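Octopine dehydrogenase (Pecten maximus, PDB 3C7A) catalyses the NADH-dependent reductive condensation of L-arginine with pyruvate to D-octopine, and the reverse NAD(+)-linked oxidation. Local coordinates at residues T143-C148 and M186-E191; S137-E142 and S182-L187; H15-L20 and V85-V90. All blocks are in the same frame, centred on the assembly; numbering follows the deposited sequence.

Interaction 1 (T143-C148 and M186-E191); sequences TLPWAC and MLHGAE. With NAD (nicotinamide-adenine-dinucleotide), chain B.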
# COMPACT_ATOMS: atom_id res chain seq x y z
N THR A 143 -5.83 -0.79 1.29
CA THR A 143 -5.65 0.65 1.01
C THR A 143 -6.00 1.50 2.25
O THR A 143 -6.33 0.95 3.30
CB THR A 143 -6.45 1.11 -0.26
OG1 THR A 143 -6.03 2.42 -0.66
CG2 THR A 143 -7.96 1.10 -0.01
N LEU A 144 -5.90 2.83 2.13
CA LEU A 144 -6.25 3.74 3.24
C LEU A 144 -7.78 3.85 3.42
O LEU A 144 -8.50 3.96 2.43
CB LEU A 144 -5.62 5.13 3.02
CG LEU A 144 -5.57 6.12 4.20
CD1 LEU A 144 -4.52 5.73 5.24
CD2 LEU A 144 -5.33 7.54 3.71
N PRO A 145 -8.26 3.81 4.68
CA PRO A 145 -9.70 3.88 4.99
C PRO A 145 -10.44 5.17 4.59
O PRO A 145 -11.65 5.13 4.38
CB PRO A 145 -9.74 3.73 6.52
CG PRO A 145 -8.45 3.07 6.88
CD PRO A 145 -7.46 3.64 5.91
N TRP A 146 -9.72 6.30 4.49
CA TRP A 146 -10.35 7.60 4.20
C TRP A 146 -9.69 8.36 3.05
O TRP A 146 -8.54 8.08 2.69
CB TRP A 146 -10.35 8.51 5.44
CG TRP A 146 -10.50 7.83 6.78
CD1 TRP A 146 -11.67 7.51 7.41
CD2 TRP A 146 -9.45 7.42 7.66
NE1 TRP A 146 -11.41 6.92 8.62
CE2 TRP A 146 -10.06 6.85 8.80
CE3 TRP A 146 -8.05 7.48 7.59
CZ2 TRP A 146 -9.31 6.34 9.87
CZ3 TRP A 146 -7.31 6.97 8.66
CH2 TRP A 146 -7.94 6.40 9.78
N ALA A 147 -10.42 9.31 2.48
CA ALA A 147 -9.84 10.37 1.66
C ALA A 147 -9.76 11.63 2.52
O ALA A 147 -10.80 12.16 2.95
CB ALA A 147 -10.67 10.62 0.41
N CYS A 148 -8.54 12.11 2.78
CA CYS A 148 -8.31 13.15 3.79
C CYS A 148 -7.19 14.15 3.44
O CYS A 148 -6.26 13.82 2.70
CB CYS A 148 -8.03 12.50 5.16
SG CYS A 148 -6.71 11.24 5.16
N MET A 186 -12.83 -1.35 16.88
CA MET A 186 -13.08 -0.45 18.01
C MET A 186 -12.46 0.94 17.84
O MET A 186 -13.07 1.96 18.18
CB MET A 186 -12.60 -1.11 19.32
CG MET A 186 -12.80 -0.30 20.61
SD MET A 186 -11.39 0.75 21.08
CE MET A 186 -10.22 -0.47 21.68
N LEU A 187 -11.24 0.98 17.30
CA LEU A 187 -10.51 2.24 17.11
C LEU A 187 -11.10 3.13 16.02
O LEU A 187 -11.06 4.36 16.13
CB LEU A 187 -9.02 1.97 16.83
CG LEU A 187 -8.16 1.26 17.89
CD1 LEU A 187 -6.81 0.87 17.30
CD2 LEU A 187 -7.97 2.12 19.14
N HIS A 188 -11.66 2.52 14.97
CA HIS A 188 -12.19 3.24 13.80
C HIS A 188 -13.65 3.70 13.94
O HIS A 188 -14.01 4.76 13.42
CB HIS A 188 -12.01 2.41 12.52
CG HIS A 188 -10.59 2.32 12.04
ND1 HIS A 188 -10.13 3.02 10.95
CD2 HIS A 188 -9.54 1.62 12.51
CE1 HIS A 188 -8.85 2.75 10.76
NE2 HIS A 188 -8.46 1.90 11.70
N GLY A 189 -14.47 2.90 14.61
CA GLY A 189 -15.89 3.22 14.79
C GLY A 189 -16.84 2.33 14.01
O GLY A 189 -16.57 1.13 13.83
N ALA A 190 -17.94 2.90 13.53
CA ALA A 190 -18.99 2.15 12.82
C ALA A 190 -18.61 1.74 11.40
O ALA A 190 -18.94 0.63 10.96
CB ALA A 190 -20.30 2.94 12.81
N GLU A 191 -17.92 2.63 10.68
CA GLU A 191 -17.48 2.38 9.31
C GLU A 191 -15.98 2.62 9.14
O GLU A 191 -15.42 3.49 9.82
CB GLU A 191 -18.26 3.25 8.32
CG GLU A 191 -19.69 2.77 8.04
CD GLU A 191 -20.37 3.55 6.92
OE1 GLU A 191 -20.34 4.80 6.95
OE2 GLU A 191 -20.94 2.90 6.01
PA NAD B . 1.72 11.93 3.20
O1A NAD B . 2.31 12.39 1.92
O2A NAD B . 0.79 12.94 3.74
O5B NAD B . 2.90 11.61 4.26
C5B NAD B . 3.91 12.55 4.57
C4B NAD B . 4.71 12.09 5.78
O4B NAD B . 5.66 11.10 5.41
C3B NAD B . 5.51 13.21 6.44
O3B NAD B . 4.80 13.84 7.48
C2B NAD B . 6.76 12.52 6.95
O2B NAD B . 6.60 12.08 8.28
C1B NAD B . 6.92 11.32 6.03
N9A NAD B . 7.96 11.64 5.03
C8A NAD B . 7.76 12.26 3.82
N7A NAD B . 8.95 12.40 3.20
C5A NAD B . 9.91 11.87 3.99
C6A NAD B . 11.29 11.76 3.82
N6A NAD B . 11.89 12.44 2.85
N1A NAD B . 12.04 11.16 4.82
C2A NAD B . 11.43 10.69 5.97
N3A NAD B . 10.06 10.81 6.12
C4A NAD B . 9.31 11.40 5.15
O3 NAD B . 1.00 10.50 2.96
PN NAD B . -0.55 10.23 3.32
O1N NAD B . -1.38 11.19 2.56
O2N NAD B . -0.70 10.14 4.79
O5D NAD B . -0.85 8.77 2.69
C5D NAD B . -0.13 7.61 3.06
C4D NAD B . -0.32 6.53 1.99
O4D NAD B . -1.70 6.27 1.75
C3D NAD B . 0.30 6.94 0.66
O3D NAD B . 1.06 5.86 0.15
C2D NAD B . -0.89 7.24 -0.24
O2D NAD B . -0.63 6.89 -1.58
C1D NAD B . -2.01 6.41 0.37
N1N NAD B . -3.36 6.98 0.16
C2N NAD B . -3.66 8.28 0.52
C3N NAD B . -4.94 8.80 0.32
C7N NAD B . -5.33 10.12 0.94
O7N NAD B . -6.52 10.65 0.66
N7N NAD B . -4.43 10.78 1.80
C4N NAD B . -5.92 7.99 -0.26
C5N NAD B . -5.62 6.68 -0.62
C6N NAD B . -4.33 6.19 -0.40
O HOH W 1 -13.51 5.62 10.58
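Trp146 and Pro145 meet the ring of His188 in the NAD-binding Rossmann-type fold, where the start of strand 146-150 meets the C-terminal end of helix 180-188. The tight part is small: two rings and a proline. Trp146 reaches across with the far rim of its six-membered ring, CZ2 lying 3.6 Å from His188 ND1 and CH2 coming close to CE1. The planes are nearly parallel, at 19°, but slid so far apart (centroids 5.5 Å) that the rings barely overlap. Pro145 adds its CG, 3.9 Å from His188 CE1, while its CB sits over the centre of the indole. The indole CG lies beside the backbone N, and chi1 of -34°, well off a staggered value, folds the ring back over the proline before it. Phe194 also meets the imidazole edge-to-face.

The looser side is bridged by water. In the plane of the indole, at its edge, a water accepts from Trp146 NE1 (3.2 Å) and donates to the carbonyl oxygens of His188 and Glu191, so one molecule ties the strand to the turn that ends the helix. Gly189 makes that turn with phi at 110°; a side chain there would jam against the His188 carbonyl. Beyond it, Ala190 and Glu191 are exposed. With an alanine here instead of Trp146, the water would probably lose its donor and the His188 ring its aromatic neighbour, opening a gap over Pro145.

The other flank of 143-148 lines the active site. Thr143 binds pyruvate, Leu144 CD2 packs on the nicotinamide 3.6 Å from its C3N, and Cys148 N donates to the carboxamide O7N of NAD at 3.3 Å.

Interaction 2 (S137-E142 and S182-L187); sequences SMMSFE and STLQML. With EDO (1,2-ethanediol), chain K; EDO (1,2-ethanediol), chain C.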
# COMPACT_ATOMS: atom_id res chain seq x y z
N SER A 137 2.81 -11.16 15.46
CA SER A 137 1.87 -11.33 14.33
C SER A 137 1.98 -10.17 13.32
O SER A 137 2.32 -9.04 13.70
CB SER A 137 0.43 -11.44 14.83
OG SER A 137 0.22 -12.64 15.56
N MET A 138 1.69 -10.45 12.05
CA MET A 138 1.78 -9.45 10.96
C MET A 138 0.45 -9.29 10.18
O MET A 138 -0.07 -10.27 9.64
CB MET A 138 2.94 -9.80 10.01
CG MET A 138 4.35 -9.75 10.64
SD MET A 138 5.73 -10.33 9.60
CE MET A 138 5.55 -12.11 9.73
N MET A 139 -0.08 -8.06 10.13
CA MET A 139 -1.41 -7.75 9.55
C MET A 139 -1.31 -6.70 8.42
O MET A 139 -0.72 -5.64 8.62
CB MET A 139 -2.34 -7.25 10.67
CG MET A 139 -3.84 -7.21 10.35
SD MET A 139 -4.86 -6.60 11.73
CE MET A 139 -6.51 -6.88 11.11
N SER A 140 -1.91 -6.98 7.26
CA SER A 140 -1.79 -6.12 6.06
C SER A 140 -3.11 -5.70 5.38
O SER A 140 -3.86 -6.55 4.89
CB SER A 140 -0.88 -6.79 5.01
OG SER A 140 0.44 -6.97 5.49
N PHE A 141 -3.36 -4.38 5.32
CA PHE A 141 -4.59 -3.81 4.72
C PHE A 141 -4.43 -3.42 3.23
O PHE A 141 -3.33 -3.11 2.78
CB PHE A 141 -5.07 -2.59 5.52
CG PHE A 141 -5.82 -2.94 6.78
CD1 PHE A 141 -5.14 -3.17 7.98
CD2 PHE A 141 -7.21 -3.02 6.78
CE1 PHE A 141 -5.83 -3.48 9.15
CE2 PHE A 141 -7.91 -3.33 7.95
CZ PHE A 141 -7.22 -3.57 9.13
N GLU A 142 -5.55 -3.43 2.49
CA GLU A 142 -5.53 -3.21 1.02
C GLU A 142 -5.29 -1.76 0.55
O GLU A 142 -4.64 -1.54 -0.47
CB GLU A 142 -6.76 -3.84 0.33
CG GLU A 142 -8.12 -3.22 0.69
CD GLU A 142 -9.30 -3.87 -0.04
OE1 GLU A 142 -9.22 -4.08 -1.27
OE2 GLU A 142 -10.33 -4.16 0.61
N SER A 182 -11.48 -7.42 16.11
CA SER A 182 -12.34 -6.62 17.00
C SER A 182 -11.65 -5.38 17.60
O SER A 182 -12.31 -4.37 17.85
CB SER A 182 -12.96 -7.48 18.10
OG SER A 182 -11.97 -8.09 18.92
N THR A 183 -10.34 -5.46 17.85
CA THR A 183 -9.57 -4.33 18.38
C THR A 183 -9.45 -3.19 17.36
O THR A 183 -9.64 -2.02 17.70
CB THR A 183 -8.16 -4.76 18.89
OG1 THR A 183 -8.29 -5.82 19.84
CG2 THR A 183 -7.43 -3.58 19.54
N LEU A 184 -9.15 -3.54 16.11
CA LEU A 184 -9.05 -2.57 15.02
C LEU A 184 -10.38 -1.89 14.70
O LEU A 184 -10.42 -0.69 14.41
CB LEU A 184 -8.45 -3.21 13.76
CG LEU A 184 -6.94 -3.14 13.47
CD1 LEU A 184 -6.49 -1.71 13.13
CD2 LEU A 184 -6.09 -3.72 14.60
N GLN A 185 -11.47 -2.65 14.77
CA GLN A 185 -12.83 -2.13 14.56
C GLN A 185 -13.21 -1.08 15.63
O GLN A 185 -13.82 -0.06 15.31
CB GLN A 185 -13.85 -3.27 14.53
CG GLN A 185 -15.26 -2.87 14.07
CD GLN A 185 -15.33 -2.55 12.59
OE1 GLN A 185 -15.11 -3.41 11.74
NE2 GLN A 185 -15.67 -1.31 12.27
N MET A 186 -12.83 -1.35 16.88
CA MET A 186 -13.08 -0.45 18.01
C MET A 186 -12.46 0.94 17.84
O MET A 186 -13.07 1.96 18.18
CB MET A 186 -12.60 -1.11 19.32
CG MET A 186 -12.80 -0.30 20.61
SD MET A 186 -11.39 0.75 21.08
CE MET A 186 -10.22 -0.47 21.68
N LEU A 187 -11.24 0.98 17.30
CA LEU A 187 -10.51 2.24 17.11
C LEU A 187 -11.10 3.13 16.02
O LEU A 187 -11.06 4.36 16.13
CB LEU A 187 -9.02 1.97 16.83
CG LEU A 187 -8.16 1.26 17.89
CD1 LEU A 187 -6.81 0.87 17.30
CD2 LEU A 187 -7.97 2.12 19.14
C1 EDO K . -15.11 -4.12 20.95
O1 EDO K . -15.38 -3.04 21.84
C2 EDO K . -15.42 -3.70 19.52
O2 EDO K . -15.33 -4.83 18.65
C1 EDO C . -8.01 -3.65 -6.09
O1 EDO C . -6.63 -3.50 -6.43
C2 EDO C . -8.14 -4.34 -4.74
O2 EDO C . -7.76 -3.43 -3.70
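Leu184 of helix 180-188 puts its isobutyl group against Met139 and Phe141, two side chains that leave strand 137-141 on the same face; the helix packs here on one face of the mixed sheet of the NAD-binding Rossmann-type domain. Met139 runs out fully stretched and meets the leucine with the sulfur, not with the terminal methyl: chi1 at -165°, with the next two torsions also near 180°, carries SD to 4.2 Å from Leu184 CD2. Phe141 offers the edge of its ring rather than a face, its CZ 4.4 Å from Leu184 CG and the leucine carbon near the ring plane. Both partners come at Leu184 from the sheet side; its chi1 is -94°, off a staggered value.

Outward from this trio, Phe141 has Phe194 in an edge-to-face pair and rests on Leu166 and Ala168 of the neighbouring antiparallel strand 156-171, while Met139 is bonded through its backbone to the parallel strand 111-114. At the helix start Ser182 OG bonds to Asp179 OD2 and Thr183 OG1 to Asp179 O; Gln185 ties the helix to the chain that follows, NE2 to Pro192 O and OE1 to Phe194 N.

The contact thus joins helix to sheet with carbon and sulfur atoms alone. Such a pairing has little directionality, so the polar bonds around the helix, notably those of Gln185, probably do more to fix its position.

Interaction 3 (H15-L20 and V85-V90); sequences HTLSGL and VVILTV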
# COMPACT_ATOMS: atom_id res chain seq x y z
N HIS A 15 -2.45 12.14 11.13
CA HIS A 15 -3.29 13.14 11.81
C HIS A 15 -4.69 12.60 12.13
O HIS A 15 -5.17 12.74 13.25
CB HIS A 15 -3.40 14.43 10.98
CG HIS A 15 -2.28 15.40 11.19
ND1 HIS A 15 -0.99 15.17 10.75
CD2 HIS A 15 -2.26 16.63 11.76
CE1 HIS A 15 -0.23 16.20 11.06
NE2 HIS A 15 -0.97 17.10 11.67
N THR A 16 -5.31 11.97 11.13
CA THR A 16 -6.67 11.42 11.26
C THR A 16 -6.76 10.26 12.27
O THR A 16 -7.65 10.26 13.13
CB THR A 16 -7.25 10.97 9.88
OG1 THR A 16 -7.15 12.05 8.94
CG2 THR A 16 -8.71 10.55 10.00
N LEU A 17 -5.84 9.30 12.17
CA LEU A 17 -5.84 8.12 13.05
C LEU A 17 -5.61 8.46 14.53
O LEU A 17 -6.27 7.90 15.41
CB LEU A 17 -4.82 7.07 12.57
CG LEU A 17 -4.65 5.76 13.36
CD1 LEU A 17 -5.92 4.90 13.35
CD2 LEU A 17 -3.46 4.97 12.83
N SER A 18 -4.67 9.38 14.79
CA SER A 18 -4.33 9.79 16.16
C SER A 18 -5.50 10.47 16.90
O SER A 18 -5.71 10.22 18.09
CB SER A 18 -3.10 10.71 16.16
OG SER A 18 -1.93 10.00 15.79
N GLY A 19 -6.24 11.31 16.18
CA GLY A 19 -7.39 12.02 16.74
C GLY A 19 -8.57 11.14 17.10
O GLY A 19 -9.20 11.32 18.15
N LEU A 20 -8.88 10.17 16.23
CA LEU A 20 -10.01 9.26 16.45
C LEU A 20 -9.76 8.24 17.56
O LEU A 20 -10.64 8.00 18.40
CB LEU A 20 -10.41 8.56 15.14
CG LEU A 20 -10.95 9.39 13.97
CD1 LEU A 20 -11.09 8.53 12.72
CD2 LEU A 20 -12.28 10.07 14.30
N VAL A 85 -0.12 -2.65 20.37
CA VAL A 85 -0.32 -2.53 18.92
C VAL A 85 0.60 -1.44 18.33
O VAL A 85 0.75 -0.37 18.92
CB VAL A 85 -1.81 -2.17 18.56
CG1 VAL A 85 -2.07 -2.32 17.06
CG2 VAL A 85 -2.80 -3.03 19.34
N VAL A 86 1.20 -1.73 17.17
CA VAL A 86 2.06 -0.77 16.45
C VAL A 86 1.61 -0.64 14.98
O VAL A 86 1.63 -1.62 14.23
CB VAL A 86 3.57 -1.17 16.51
CG1 VAL A 86 4.44 -0.10 15.84
CG2 VAL A 86 4.03 -1.40 17.95
N ILE A 87 1.22 0.58 14.58
CA ILE A 87 0.62 0.82 13.25
C ILE A 87 1.41 1.83 12.40
O ILE A 87 1.65 2.96 12.83
CB ILE A 87 -0.86 1.30 13.37
CG1 ILE A 87 -1.69 0.34 14.24
CG2 ILE A 87 -1.50 1.47 11.98
CD1 ILE A 87 -3.01 0.92 14.75
N LEU A 88 1.79 1.42 11.19
CA LEU A 88 2.57 2.25 10.26
C LEU A 88 1.70 2.85 9.14
O LEU A 88 1.12 2.11 8.33
CB LEU A 88 3.73 1.45 9.64
CG LEU A 88 4.96 1.05 10.47
CD1 LEU A 88 4.65 -0.06 11.47
CD2 LEU A 88 6.09 0.62 9.55
N THR A 89 1.63 4.18 9.09
CA THR A 89 0.83 4.89 8.07
C THR A 89 1.62 6.02 7.37
O THR A 89 1.49 7.20 7.70
CB THR A 89 -0.55 5.38 8.64
OG1 THR A 89 -1.27 6.10 7.63
CG2 THR A 89 -0.39 6.25 9.89
N VAL A 90 2.43 5.62 6.39
CA VAL A 90 3.37 6.50 5.66
C VAL A 90 3.64 5.97 4.24
O VAL A 90 3.29 4.83 3.94
CB VAL A 90 4.74 6.64 6.40
CG1 VAL A 90 4.68 7.67 7.51
CG2 VAL A 90 5.23 5.28 6.93
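The first helix of the Rossmann fold, 12-21, which follows the glycine-rich NADH-binding loop, packs here over the parallel strand 85-88 and the residue after it, through Leu17, Ile87 and Thr89. Leu17 does all the reaching from the helix. Its CG lies anti to the backbone N (chi1 179°), which sends the branch straight toward the sheet, and one methyl, CD2, serves both partners. It touches Ile87 CG2 at 4.1 Å, the two side chains meeting at a slant, and lies 4.4 Å from Thr89 CG2, a looser approach. Ile87 and Thr89 alternate with Leu88, whose side chain points away to the other face, where it touches His95 of helix 95-102; at this strand a helix therefore packs on each face.

Leu17 also rests on Val7 of strand 3-8, which runs parallel to 85-88 and leads into the helix, so this one leucine spans two neighbouring strands beneath the helix. All three residues of the contact are buried. Just past the C-terminal end of the strand, Thr89 comes close to the cofactor, its side chain about 5 Å from NAD, and it turns its methyl to Leu17 while OG1 makes a weak hydrogen bond with Leu115 O.

From the N terminus, interaction 3 comes first, closing the loop from helix 12-21 to strand 85-88 before either of the others opens. Interactions 2 and 1 then follow and cross: 137-142 and 143-148 are consecutive along the chain, and their partners overlap on helix 180-188, sharing Met186 and Leu187, so each loop starts and ends a little further along. One helix is thereby joined to the central sheet at two successive places. Interactions 1 and 3 touch directly, with Trp146 against Thr16 and Leu20, and Leu144 CD1 4.0 Å from Thr89 OG1. Together they link the first Rossmann helix, the parallel strands and the nicotinamide end of the NAD site.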